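Local coordinates for protein vaginolysin (Gardnerella vaginalis, PDB 5IMY) that probably binds cholesterol in host membranes and perforates them as a secreted pore-forming toxin of the cholesterol-dependent cytolysin family, at residues A[71-76]-A[362-367]; A[118-123]-A[219-224]; A[172-177]-A[207-212]; A[379-384]-A[430-435]; A[389-394]-A[420-425]. All coordinates share one frame; numbering follows the deposited sequence.

Contact 1. Residues A[71-76]-A[362-367]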
# COMPACT_ATOMS: atom_id res chain seq x y z
N ASN A 71 1.94 -17.15 -6.82
CA ASN A 71 1.76 -18.48 -7.37
C ASN A 71 0.73 -18.42 -8.48
O ASN A 71 -0.27 -17.70 -8.36
CB ASN A 71 1.31 -19.47 -6.29
CG ASN A 71 0.72 -20.74 -6.87
OD1 ASN A 71 1.42 -21.71 -7.14
ND2 ASN A 71 -0.60 -20.73 -7.08
N ILE A 72 0.98 -19.15 -9.56
CA ILE A 72 0.02 -19.29 -10.65
C ILE A 72 -0.43 -20.74 -10.71
O ILE A 72 0.41 -21.65 -10.67
CB ILE A 72 0.63 -18.85 -12.00
CG1 ILE A 72 -0.45 -18.90 -13.10
CG2 ILE A 72 1.87 -19.69 -12.34
CD1 ILE A 72 -0.00 -19.44 -14.44
N THR A 73 -1.74 -20.95 -10.77
CA THR A 73 -2.32 -22.26 -11.01
C THR A 73 -3.22 -22.17 -12.23
O THR A 73 -4.06 -21.26 -12.31
CB THR A 73 -3.12 -22.75 -9.80
OG1 THR A 73 -2.33 -22.64 -8.61
CG2 THR A 73 -3.55 -24.21 -9.98
N ASN A 74 -3.04 -23.09 -13.17
CA ASN A 74 -3.80 -23.07 -14.41
C ASN A 74 -4.36 -24.45 -14.68
O ASN A 74 -3.65 -25.45 -14.56
CB ASN A 74 -2.93 -22.61 -15.58
CG ASN A 74 -3.74 -22.25 -16.81
OD1 ASN A 74 -4.89 -21.80 -16.70
ND2 ASN A 74 -3.16 -22.45 -17.99
N THR A 75 -5.64 -24.50 -15.05
CA THR A 75 -6.31 -25.75 -15.40
C THR A 75 -6.96 -25.55 -16.76
O THR A 75 -7.79 -24.65 -16.93
CB THR A 75 -7.36 -26.13 -14.35
OG1 THR A 75 -6.74 -26.27 -13.07
CG2 THR A 75 -8.04 -27.44 -14.73
N THR A 76 -6.58 -26.38 -17.73
CA THR A 76 -7.10 -26.27 -19.08
C THR A 76 -7.25 -27.66 -19.69
O THR A 76 -6.56 -28.60 -19.30
CB THR A 76 -6.18 -25.41 -19.97
OG1 THR A 76 -6.74 -25.29 -21.28
CG2 THR A 76 -4.79 -26.03 -20.07
N THR A 362 -8.66 -32.51 -17.86
CA THR A 362 -8.02 -31.21 -17.66
C THR A 362 -6.62 -31.40 -17.09
O THR A 362 -6.37 -32.33 -16.32
CB THR A 362 -8.84 -30.32 -16.73
OG1 THR A 362 -8.98 -30.95 -15.45
CG2 THR A 362 -10.22 -30.05 -17.31
N LEU A 363 -5.72 -30.51 -17.48
CA LEU A 363 -4.34 -30.52 -17.00
C LEU A 363 -4.15 -29.35 -16.05
O LEU A 363 -4.38 -28.19 -16.42
CB LEU A 363 -3.35 -30.43 -18.16
CG LEU A 363 -3.03 -31.76 -18.86
CD1 LEU A 363 -4.23 -32.25 -19.67
CD2 LEU A 363 -1.80 -31.62 -19.74
N GLN A 364 -3.72 -29.65 -14.82
CA GLN A 364 -3.45 -28.64 -13.81
C GLN A 364 -1.95 -28.37 -13.79
O GLN A 364 -1.15 -29.30 -13.62
CB GLN A 364 -3.94 -29.10 -12.44
CG GLN A 364 -3.46 -28.22 -11.28
CD GLN A 364 -4.11 -28.61 -9.96
OE1 GLN A 364 -5.32 -28.52 -9.80
NE2 GLN A 364 -3.29 -29.04 -9.01
N SER A 365 -1.57 -27.11 -13.95
CA SER A 365 -0.18 -26.69 -13.87
C SER A 365 -0.08 -25.53 -12.90
O SER A 365 -0.88 -24.58 -12.97
CB SER A 365 0.35 -26.28 -15.25
OG SER A 365 0.35 -27.38 -16.14
N ASN A 366 0.88 -25.60 -11.99
CA ASN A 366 1.11 -24.52 -11.04
C ASN A 366 2.60 -24.36 -10.80
O ASN A 366 3.37 -25.32 -10.91
CB ASN A 366 0.37 -24.76 -9.72
CG ASN A 366 1.07 -25.77 -8.83
OD1 ASN A 366 1.57 -26.79 -9.31
ND2 ASN A 366 1.11 -25.50 -7.54
N SER A 367 2.99 -23.14 -10.46
CA SER A 367 4.39 -22.82 -10.22
C SER A 367 4.48 -21.54 -9.42
O SER A 367 3.73 -20.59 -9.67
CB SER A 367 5.16 -22.67 -11.54
OG SER A 367 6.46 -22.15 -11.30
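T73 and N366 stand side by side and point the same way from an antiparallel strand pair whose short axes run at 169° to each other, where strand 62-76 meets the start of the long strand 363-389. The threonine hydroxyl does the touching, T73 OG1 lying 3.6 Å from N366 CB. T75 behaves differently: with CG2 anti to the backbone N (OG1 at chi1 -58°), the methyl reaches diagonally across the strand gap and T75 CG2 comes 3.6 Å from T362 CB. I72, N74, T76, L363, S365 and S367 occupy the other face, where I72 CG2 rests 3.4 Å from S367 O. The backbone ladder is regular: I72 N donates to S367 O over 3.1 Å, almost straight at 177°, S367 N donates back to I72 O, and N74 with S365 and T76 with L363 repeat this reciprocal pattern. Helix 177-184 lies against I72 and S367, while the backbone of R42, in strand 41-43, hydrogen-bonds those of Q364 and N366. Acidic side chains from the chain of another protein pack on N71 and T73. Six main-chain bonds therefore carry the cohesion of this strand pair, and its mostly polar side chains add short van der Waals touches.

Contact 2. Residues A[118-123]-A[219-224]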
# COMPACT_ATOMS: atom_id res chain seq x y z
N LEU A 118 -15.58 -39.71 -37.55
CA LEU A 118 -15.25 -38.31 -37.29
C LEU A 118 -16.36 -37.41 -37.81
O LEU A 118 -17.11 -37.77 -38.72
CB LEU A 118 -13.93 -37.93 -37.95
CG LEU A 118 -12.78 -38.92 -37.75
CD1 LEU A 118 -11.53 -38.41 -38.43
CD2 LEU A 118 -12.53 -39.17 -36.27
N SER A 119 -16.45 -36.22 -37.23
CA SER A 119 -17.41 -35.23 -37.68
C SER A 119 -16.77 -33.85 -37.64
O SER A 119 -15.92 -33.56 -36.80
CB SER A 119 -18.67 -35.22 -36.82
OG SER A 119 -19.44 -34.08 -37.13
N VAL A 120 -17.21 -33.00 -38.56
CA VAL A 120 -16.74 -31.63 -38.67
C VAL A 120 -17.94 -30.70 -38.55
O VAL A 120 -19.00 -30.97 -39.12
CB VAL A 120 -15.98 -31.39 -39.99
CG1 VAL A 120 -16.91 -31.54 -41.19
CG2 VAL A 120 -15.30 -30.03 -39.99
N ASP A 121 -17.76 -29.61 -37.80
CA ASP A 121 -18.86 -28.71 -37.46
C ASP A 121 -18.99 -27.54 -38.42
O ASP A 121 -19.23 -26.41 -38.00
CB ASP A 121 -18.67 -28.21 -36.03
CG ASP A 121 -17.42 -27.37 -35.86
OD1 ASP A 121 -16.57 -27.38 -36.77
OD2 ASP A 121 -17.30 -26.70 -34.82
N LEU A 122 -18.84 -27.78 -39.73
CA LEU A 122 -18.90 -26.70 -40.70
C LEU A 122 -20.34 -26.40 -41.09
O LEU A 122 -21.16 -27.33 -41.21
CB LEU A 122 -18.09 -27.05 -41.94
CG LEU A 122 -16.57 -26.97 -41.76
CD1 LEU A 122 -15.85 -27.65 -42.92
CD2 LEU A 122 -16.12 -25.53 -41.64
N PRO A 123 -20.70 -25.14 -41.32
CA PRO A 123 -22.08 -24.82 -41.68
C PRO A 123 -22.42 -25.31 -43.07
O PRO A 123 -21.56 -25.44 -43.94
CB PRO A 123 -22.12 -23.29 -41.60
CG PRO A 123 -20.75 -22.88 -41.92
CD PRO A 123 -19.84 -23.94 -41.36
N TYR A 219 -12.98 -24.34 -37.58
CA TYR A 219 -13.85 -25.50 -37.42
C TYR A 219 -13.15 -26.51 -36.53
O TYR A 219 -11.95 -26.44 -36.29
CB TYR A 219 -14.21 -26.12 -38.77
CG TYR A 219 -13.02 -26.45 -39.64
CD1 TYR A 219 -12.32 -27.64 -39.48
CD2 TYR A 219 -12.58 -25.57 -40.62
CE1 TYR A 219 -11.23 -27.94 -40.27
CE2 TYR A 219 -11.49 -25.86 -41.42
CZ TYR A 219 -10.82 -27.05 -41.24
OH TYR A 219 -9.73 -27.35 -42.03
N THR A 220 -13.94 -27.47 -36.05
CA THR A 220 -13.46 -28.49 -35.13
C THR A 220 -13.83 -29.86 -35.68
O THR A 220 -14.98 -30.08 -36.08
CB THR A 220 -14.06 -28.30 -33.73
OG1 THR A 220 -13.58 -27.07 -33.17
CG2 THR A 220 -13.70 -29.45 -32.81
N VAL A 221 -12.86 -30.77 -35.70
CA VAL A 221 -13.10 -32.16 -36.06
C VAL A 221 -13.24 -32.95 -34.77
O VAL A 221 -12.33 -32.97 -33.94
CB VAL A 221 -11.96 -32.72 -36.93
CG1 VAL A 221 -12.21 -34.19 -37.26
CG2 VAL A 221 -11.81 -31.90 -38.20
N SER A 222 -14.38 -33.61 -34.60
CA SER A 222 -14.73 -34.27 -33.36
C SER A 222 -14.95 -35.76 -33.58
O SER A 222 -15.22 -36.22 -34.70
CB SER A 222 -15.99 -33.65 -32.74
OG SER A 222 -16.49 -34.45 -31.68
N VAL A 223 -14.84 -36.51 -32.49
CA VAL A 223 -15.03 -37.96 -32.49
C VAL A 223 -16.42 -38.26 -31.94
O VAL A 223 -16.89 -37.60 -31.01
CB VAL A 223 -13.94 -38.66 -31.67
CG1 VAL A 223 -14.33 -40.10 -31.34
CG2 VAL A 223 -12.61 -38.62 -32.42
N ASP A 224 -17.07 -39.28 -32.51
CA ASP A 224 -18.40 -39.66 -32.08
C ASP A 224 -18.34 -40.50 -30.80
O ASP A 224 -17.32 -41.12 -30.47
CB ASP A 224 -19.12 -40.45 -33.18
CG ASP A 224 -20.13 -39.60 -33.93
OD1 ASP A 224 -20.78 -38.74 -33.31
OD2 ASP A 224 -20.28 -39.81 -35.16
O HOH W 1 -15.48 -25.24 -33.73
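V120 and Y219 meet at the apolar centre of this antiparallel pair, where strand 116-120 runs beside the far end of strand 208-223 in the large central sheet of the cytolysin fold. V120 CG2 lies 3.9 Å from Y219 CD1, at an oblique angle to the ring, and also faces the V221 side chain. L122, just past the strand, brings its CD2 methyl 3.5 Å from Y219 CB, so the tyrosine has V120 and L122 packed around the root of its ring. Further along the same face L118 CD2 touches V223 CG2 at 3.9 Å, the two side chains slanting across each other. Helix 139-158 covers this layer: V142 meets L118, L149 meets V120, V150 meets Y219 and W153 meets L122. Y219 also has its ring against that of Y261 on the adjacent strand 253-261.

S119 and S222 turn to the other face, and their backbones form the hydrogen-bonded pair, S222 N donating to S119 O over 2.7 Å. Beyond V120 the ladder weakens: D121 N reaches T220 O at 3.3 Å, a weak bond. The aspartate side chain continues the pairing. Its chi1 of 64°, which sets CG between the backbone N and the carbonyl carbon, carries OD1 to T220 N at 2.7 Å; the bond is nearly straight (175°) although the nitrogen sits 36° out of the carboxylate plane. At the outermost edge one water donates to D121 OD2 at 2.6 Å and hydrogen-bonds T220 OG1 at 2.7 Å.

Contact 3. Residues A[172-177]-A[207-212]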
# COMPACT_ATOMS: atom_id res chain seq x y z
N ALA A 172 -0.99 -13.23 -20.04
CA ALA A 172 -0.19 -13.38 -18.84
C ALA A 172 0.97 -12.40 -18.89
O ALA A 172 1.53 -12.15 -19.96
CB ALA A 172 0.34 -14.81 -18.69
N SER A 173 1.31 -11.84 -17.73
CA SER A 173 2.47 -10.97 -17.64
C SER A 173 3.74 -11.81 -17.67
O SER A 173 3.83 -12.86 -17.03
CB SER A 173 2.41 -10.15 -16.35
OG SER A 173 2.90 -8.84 -16.55
N ALA A 174 4.73 -11.34 -18.43
CA ALA A 174 6.00 -12.04 -18.53
C ALA A 174 6.80 -11.80 -17.26
O ALA A 174 7.26 -10.68 -17.01
CB ALA A 174 6.78 -11.59 -19.76
N GLN A 175 6.94 -12.83 -16.44
CA GLN A 175 7.64 -12.74 -15.16
C GLN A 175 8.73 -13.80 -15.02
O GLN A 175 9.81 -13.48 -14.52
CB GLN A 175 6.62 -12.88 -14.01
CG GLN A 175 5.65 -11.71 -13.92
CD GLN A 175 6.33 -10.41 -13.57
OE1 GLN A 175 7.42 -10.40 -13.00
NE2 GLN A 175 5.69 -9.30 -13.90
N SER A 176 8.47 -15.03 -15.43
CA SER A 176 9.48 -16.08 -15.40
C SER A 176 9.09 -17.16 -16.39
O SER A 176 7.91 -17.39 -16.64
CB SER A 176 9.64 -16.67 -13.99
OG SER A 176 8.51 -17.46 -13.65
N MET A 177 10.11 -17.82 -16.95
CA MET A 177 9.84 -18.89 -17.90
C MET A 177 9.04 -20.02 -17.27
O MET A 177 8.39 -20.78 -17.99
CB MET A 177 11.16 -19.43 -18.46
CG MET A 177 10.98 -20.43 -19.60
SD MET A 177 10.10 -19.74 -21.01
CE MET A 177 11.28 -18.52 -21.59
N LYS A 207 11.12 -2.55 -18.22
CA LYS A 207 10.05 -2.86 -19.16
C LYS A 207 8.84 -3.43 -18.42
O LYS A 207 8.95 -3.94 -17.31
CB LYS A 207 10.49 -3.87 -20.23
CG LYS A 207 11.34 -3.30 -21.34
CD LYS A 207 11.43 -4.28 -22.50
CE LYS A 207 12.53 -3.91 -23.47
NZ LYS A 207 12.40 -4.64 -24.76
N GLN A 208 7.69 -3.30 -19.07
CA GLN A 208 6.51 -4.10 -18.77
C GLN A 208 6.18 -4.91 -20.01
O GLN A 208 6.22 -4.39 -21.13
CB GLN A 208 5.31 -3.22 -18.38
CG GLN A 208 5.37 -2.67 -16.96
CD GLN A 208 4.14 -1.85 -16.61
OE1 GLN A 208 3.20 -2.36 -16.00
NE2 GLN A 208 4.14 -0.58 -17.00
N THR A 209 5.89 -6.19 -19.82
CA THR A 209 5.70 -7.10 -20.95
C THR A 209 4.46 -7.95 -20.74
O THR A 209 4.19 -8.41 -19.62
CB THR A 209 6.92 -8.00 -21.15
OG1 THR A 209 8.08 -7.19 -21.38
CG2 THR A 209 6.72 -8.93 -22.35
N GLN A 210 3.72 -8.17 -21.82
CA GLN A 210 2.52 -9.00 -21.81
C GLN A 210 2.65 -10.06 -22.89
O GLN A 210 3.03 -9.74 -24.02
CB GLN A 210 1.26 -8.16 -22.03
CG GLN A 210 -0.03 -8.85 -21.62
CD GLN A 210 -0.13 -9.03 -20.11
OE1 GLN A 210 0.62 -8.42 -19.35
NE2 GLN A 210 -1.07 -9.87 -19.69
N ILE A 211 2.33 -11.30 -22.55
CA ILE A 211 2.35 -12.42 -23.48
C ILE A 211 0.92 -12.90 -23.67
O ILE A 211 0.19 -13.09 -22.69
CB ILE A 211 3.25 -13.57 -22.98
CG1 ILE A 211 4.67 -13.06 -22.71
CG2 ILE A 211 3.27 -14.71 -23.99
CD1 ILE A 211 5.35 -12.42 -23.91
N VAL A 212 0.52 -13.09 -24.92
CA VAL A 212 -0.86 -13.43 -25.26
C VAL A 212 -0.86 -14.48 -26.36
O VAL A 212 -0.22 -14.29 -27.40
CB VAL A 212 -1.67 -12.19 -25.69
CG1 VAL A 212 -3.11 -12.56 -25.98
CG2 VAL A 212 -1.59 -11.11 -24.62
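A172 and I211 form a reciprocal antiparallel pair, with A172 N donating to I211 O at 2.9 Å and I211 N to A172 O at 2.8 Å, after which the 172-177 segment peels away from its partner. The last rung is distorted: A174 N still reaches T209 O at 3.2 Å, but the nitrogen stands 50° above the carbonyl plane. S173 OG adds a weak bond of 3.4 Å to T209 O, which thus takes the A174 N-H and, weakly, the serine hydroxyl. Opposite S173, Q210 is bent at chi2 (68°), and this folds its amide back along the neighbouring backbone, with Q210 CD 3.5 Å from A172 O. The pair ends strand 166-173 and begins strand 208-223; in relatives the helices linking the equivalent strands refold into a membrane-spanning beta hairpin, and helix 177-184 probably belongs to that region. S176 is its N-cap, its OG bonded to Q179 N. On the apolar side the A174 methyl rests against both T209 and I211, A174 CB lying 3.7 Å from T209 CG2 and 3.9 Å from I211 CG1. L180 and F184 of the helix pack on A172, and F184 also touches I211. Strand 263-271 flanks the other edge of 208-212.

Contact 4. Residues A[379-384]-A[430-435]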
# COMPACT_ATOMS: atom_id res chain seq x y z
N ASN A 379 7.40 14.68 -10.76
CA ASN A 379 7.15 15.85 -9.94
C ASN A 379 6.78 17.05 -10.81
O ASN A 379 7.17 17.15 -11.97
CB ASN A 379 8.39 16.18 -9.09
CG ASN A 379 9.64 16.39 -9.92
OD1 ASN A 379 9.57 16.54 -11.14
ND2 ASN A 379 10.79 16.40 -9.25
N GLY A 380 6.01 17.97 -10.22
CA GLY A 380 5.53 19.14 -10.92
C GLY A 380 5.99 20.43 -10.25
O GLY A 380 6.52 20.43 -9.13
N TYR A 381 5.76 21.54 -10.95
CA TYR A 381 6.22 22.85 -10.51
C TYR A 381 5.08 23.85 -10.54
O TYR A 381 4.25 23.84 -11.46
CB TYR A 381 7.37 23.35 -11.40
CG TYR A 381 8.60 22.47 -11.38
CD1 TYR A 381 9.64 22.72 -10.49
CD2 TYR A 381 8.72 21.39 -12.24
CE1 TYR A 381 10.77 21.92 -10.47
CE2 TYR A 381 9.85 20.58 -12.22
CZ TYR A 381 10.87 20.85 -11.33
OH TYR A 381 11.99 20.05 -11.31
N LEU A 382 5.04 24.72 -9.53
CA LEU A 382 4.09 25.83 -9.45
C LEU A 382 4.87 27.13 -9.36
O LEU A 382 5.70 27.30 -8.46
CB LEU A 382 3.16 25.68 -8.25
CG LEU A 382 2.33 26.92 -7.90
CD1 LEU A 382 1.37 27.27 -9.03
CD2 LEU A 382 1.56 26.72 -6.60
N THR A 383 4.59 28.05 -10.28
CA THR A 383 5.26 29.34 -10.33
C THR A 383 4.28 30.45 -9.99
O THR A 383 3.18 30.50 -10.56
CB THR A 383 5.88 29.57 -11.72
OG1 THR A 383 7.01 28.71 -11.89
CG2 THR A 383 6.31 31.03 -11.91
N LEU A 384 4.66 31.33 -9.08
CA LEU A 384 3.86 32.48 -8.69
C LEU A 384 4.58 33.76 -9.10
O LEU A 384 5.74 33.96 -8.75
CB LEU A 384 3.61 32.50 -7.18
CG LEU A 384 3.26 31.18 -6.49
CD1 LEU A 384 3.35 31.35 -4.99
CD2 LEU A 384 1.87 30.70 -6.89
N THR A 430 9.10 29.62 -7.61
CA THR A 430 8.57 28.36 -8.11
C THR A 430 8.60 27.32 -7.00
O THR A 430 9.55 27.28 -6.21
CB THR A 430 9.36 27.86 -9.33
OG1 THR A 430 10.57 27.23 -8.89
CG2 THR A 430 9.71 29.02 -10.26
N ILE A 431 7.57 26.49 -6.93
CA ILE A 431 7.42 25.48 -5.89
C ILE A 431 7.48 24.11 -6.54
O ILE A 431 6.90 23.90 -7.61
CB ILE A 431 6.11 25.66 -5.11
CG1 ILE A 431 6.04 27.06 -4.48
CG2 ILE A 431 5.98 24.60 -4.02
CD1 ILE A 431 4.64 27.51 -4.14
N GLN A 432 8.17 23.18 -5.89
CA GLN A 432 8.26 21.80 -6.36
C GLN A 432 7.26 20.93 -5.62
O GLN A 432 7.07 21.08 -4.41
CB GLN A 432 9.67 21.24 -6.17
CG GLN A 432 10.48 21.17 -7.44
CD GLN A 432 11.71 20.29 -7.31
OE1 GLN A 432 11.71 19.31 -6.57
NE2 GLN A 432 12.77 20.64 -8.03
N PHE A 433 6.64 20.01 -6.35
CA PHE A 433 5.65 19.10 -5.79
C PHE A 433 5.97 17.67 -6.20
O PHE A 433 6.21 17.41 -7.39
CB PHE A 433 4.23 19.46 -6.25
CG PHE A 433 3.70 20.71 -5.63
CD1 PHE A 433 3.32 20.72 -4.29
CD2 PHE A 433 3.56 21.87 -6.37
CE1 PHE A 433 2.82 21.87 -3.71
CE2 PHE A 433 3.06 23.02 -5.79
CZ PHE A 433 2.69 23.02 -4.46
N LYS A 434 5.98 16.77 -5.23
CA LYS A 434 6.01 15.35 -5.55
C LYS A 434 4.84 15.01 -6.46
O LYS A 434 3.74 15.55 -6.31
CB LYS A 434 5.94 14.51 -4.27
CG LYS A 434 7.14 14.68 -3.35
CD LYS A 434 6.75 14.52 -1.89
CE LYS A 434 7.93 14.78 -0.97
NZ LYS A 434 7.52 15.41 0.31
N GLY A 435 5.08 14.12 -7.42
CA GLY A 435 4.04 13.76 -8.37
C GLY A 435 2.84 13.06 -7.77
O GLY A 435 1.83 12.90 -8.46
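The C-terminal beta sandwich of the cytolysin contains this antiparallel pair, in which strand 380-384 and strand 430-433 run 4.3 Å apart at closest approach, their directions 158° from each other. G380 and F433 exchange backbone bonds, G380 N to F433 O at 2.9 Å and F433 N to G380 O at 2.8 Å, and L382 pairs likewise with I431. On the buried face L382 lies alongside both I431 and F433. CG anti to the backbone N (chi1 168°) runs the leucine out beside the isoleucine, where L382 CD2 is 4.0 Å from I431 CD1, while L382 CB touches the rim of the phenyl ring in its plane, 3.6 Å from F433 CE2. On the other face Y381 and Q432 project in parallel, ring and amide planes 88° apart, their modelled spacing too tight to be trusted. T383 and T430 also lie side by side there. N379, just before strand segment 380-384, sets its CB 3.0 Å from F433 O. Strand 469-475 borders the far edge of 380-384, with backbone hydrogen bonds from R470 to Y381 and T383, and Q469 OE1 bonding T383 OG1. Across the sandwich, I442 packs on L382, L440 on F433, and W398 meets the F433 ring edge-to-face.

Contact 5. Residues A[389-394]-A[420-425]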
# COMPACT_ATOMS: atom_id res chain seq x y z
N ALA A 389 0.02 46.39 -7.97
CA ALA A 389 0.14 47.52 -7.06
C ALA A 389 -0.69 47.29 -5.81
O ALA A 389 -1.68 47.99 -5.57
CB ALA A 389 -0.29 48.82 -7.75
N TYR A 390 -0.30 46.30 -5.00
CA TYR A 390 -1.02 45.96 -3.78
C TYR A 390 -0.28 44.81 -3.10
O TYR A 390 0.51 44.11 -3.73
CB TYR A 390 -2.47 45.57 -4.04
CG TYR A 390 -2.65 44.56 -5.15
CD1 TYR A 390 -2.30 43.23 -4.97
CD2 TYR A 390 -3.17 44.93 -6.39
CE1 TYR A 390 -2.46 42.30 -5.98
CE2 TYR A 390 -3.33 44.01 -7.40
CZ TYR A 390 -2.98 42.70 -7.19
OH TYR A 390 -3.14 41.77 -8.20
N VAL A 391 -0.57 44.63 -1.82
CA VAL A 391 -0.01 43.51 -1.06
C VAL A 391 -0.84 42.27 -1.34
O VAL A 391 -2.07 42.34 -1.49
CB VAL A 391 0.02 43.84 0.44
CG1 VAL A 391 0.69 42.71 1.21
CG2 VAL A 391 0.74 45.15 0.69
N ALA A 392 -0.17 41.13 -1.43
CA ALA A 392 -0.83 39.86 -1.68
C ALA A 392 -0.30 38.81 -0.71
O ALA A 392 0.80 38.92 -0.17
CB ALA A 392 -0.62 39.39 -3.12
N ARG A 393 -1.12 37.77 -0.51
CA ARG A 393 -0.73 36.60 0.26
C ARG A 393 -1.07 35.36 -0.56
O ARG A 393 -1.71 35.45 -1.61
CB ARG A 393 -1.45 36.56 1.62
CG ARG A 393 -0.98 37.65 2.57
CD ARG A 393 -1.52 37.43 3.98
NE ARG A 393 -2.92 37.81 4.10
CZ ARG A 393 -3.61 37.73 5.24
NH1 ARG A 393 -3.03 37.30 6.35
NH2 ARG A 393 -4.89 38.10 5.26
N TYR A 394 -0.61 34.21 -0.10
CA TYR A 394 -0.94 32.95 -0.75
C TYR A 394 -1.42 31.95 0.28
O TYR A 394 -0.97 31.94 1.43
CB TYR A 394 0.27 32.38 -1.52
CG TYR A 394 0.61 33.14 -2.79
CD1 TYR A 394 -0.12 32.94 -3.96
CD2 TYR A 394 1.67 34.04 -2.83
CE1 TYR A 394 0.20 33.62 -5.12
CE2 TYR A 394 1.98 34.72 -3.99
CZ TYR A 394 1.24 34.51 -5.13
OH TYR A 394 1.56 35.19 -6.29
N GLY A 420 0.57 32.44 4.48
CA GLY A 420 -0.02 33.73 4.78
C GLY A 420 0.98 34.85 4.97
O GLY A 420 0.81 35.69 5.86
N LYS A 421 2.00 34.90 4.12
CA LYS A 421 3.04 35.92 4.20
C LYS A 421 2.74 37.06 3.23
O LYS A 421 2.21 36.84 2.14
CB LYS A 421 4.41 35.33 3.90
CG LYS A 421 5.02 34.53 5.03
CD LYS A 421 6.21 33.73 4.56
CE LYS A 421 6.87 32.97 5.69
NZ LYS A 421 8.06 32.20 5.22
N TYR A 422 3.10 38.27 3.64
CA TYR A 422 2.88 39.44 2.79
C TYR A 422 3.84 39.41 1.61
O TYR A 422 5.05 39.29 1.78
CB TYR A 422 3.08 40.72 3.60
CG TYR A 422 2.02 40.94 4.66
CD1 TYR A 422 0.69 41.11 4.31
CD2 TYR A 422 2.35 40.99 6.01
CE1 TYR A 422 -0.28 41.32 5.27
CE2 TYR A 422 1.39 41.19 6.98
CZ TYR A 422 0.07 41.36 6.60
OH TYR A 422 -0.90 41.56 7.56
N ARG A 423 3.28 39.53 0.41
CA ARG A 423 4.04 39.57 -0.84
C ARG A 423 3.87 40.96 -1.45
O ARG A 423 2.74 41.40 -1.68
CB ARG A 423 3.57 38.49 -1.81
CG ARG A 423 3.44 37.11 -1.18
CD ARG A 423 4.78 36.56 -0.74
NE ARG A 423 4.65 35.29 -0.04
CZ ARG A 423 5.65 34.65 0.57
NH1 ARG A 423 6.87 35.17 0.57
NH2 ARG A 423 5.42 33.50 1.18
N THR A 424 4.99 41.64 -1.71
CA THR A 424 4.97 43.03 -2.12
C THR A 424 5.68 43.21 -3.46
O THR A 424 6.40 42.33 -3.94
CB THR A 424 5.63 43.93 -1.07
OG1 THR A 424 5.66 45.28 -1.54
CG2 THR A 424 7.06 43.46 -0.79
N ALA A 425 5.45 44.38 -4.06
CA ALA A 425 6.10 44.78 -5.31
C ALA A 425 6.10 43.64 -6.31
O ALA A 425 5.03 43.20 -6.75
CB ALA A 425 7.52 45.28 -5.03
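R423 holds CG anti to its carbonyl carbon (chi1 -48°), which sets R423 CG 3.9 Å from Y394 CD2, oblique to the tyrosine ring; a bend at chi2 (-66°) then directs the rest of the chain. V391 extends CG1 anti to the backbone N, and this methyl meets Y422 CD1 at 3.5 Å, the two side chains slanting past one another. The methylenes of R393 pass the opposing carbonyls, with R393 CG 3.3 Å from K421 O and R393 CD 3.5 Å from G420 O, before a bend at chi3 (-77°) turns the guanidinium. A single antiparallel bridge joins the backbones, A392 N to R423 O at 2.9 Å and R423 N to A392 O at 2.6 Å. Two loops of the beta-sandwich domain are thus held together at its end. W455 of the tryptophan-rich loop characteristic of this family forms a cation-pi contact with R393 and packs on Y422, while the backbones of K447 and V391 are hydrogen-bonded. Both arginines meet the opposite segment mainly through their aliphatic parts, and R423 NH2 bonds G418 O; the join therefore rests on two backbone hydrogen bonds and van der Waals contact of methyl and methylene groups, with no salt bridge between the segments.

How the contacts relate
From the N terminus, contact 1 opens at 71-76, contact 2 at 118-123 and contact 3 at 172-177; they close in reverse order at 207-212, 219-224 and 362-367, so contact 3 nests in contact 2 and both in contact 1. Contacts 2 and 3 share strand 208-223, their centres about 35 Å apart in one sheet. The chain then follows strand 363-389 from contact 1 to contact 4, about 48 Å between centres, linking the main body to the beta sandwich. There 389-394 and 420-425 close contact 5 inside the loop of contact 4. These two touch, L384 CB lying 3.5 Å from Y394 OH. None of the loops cross.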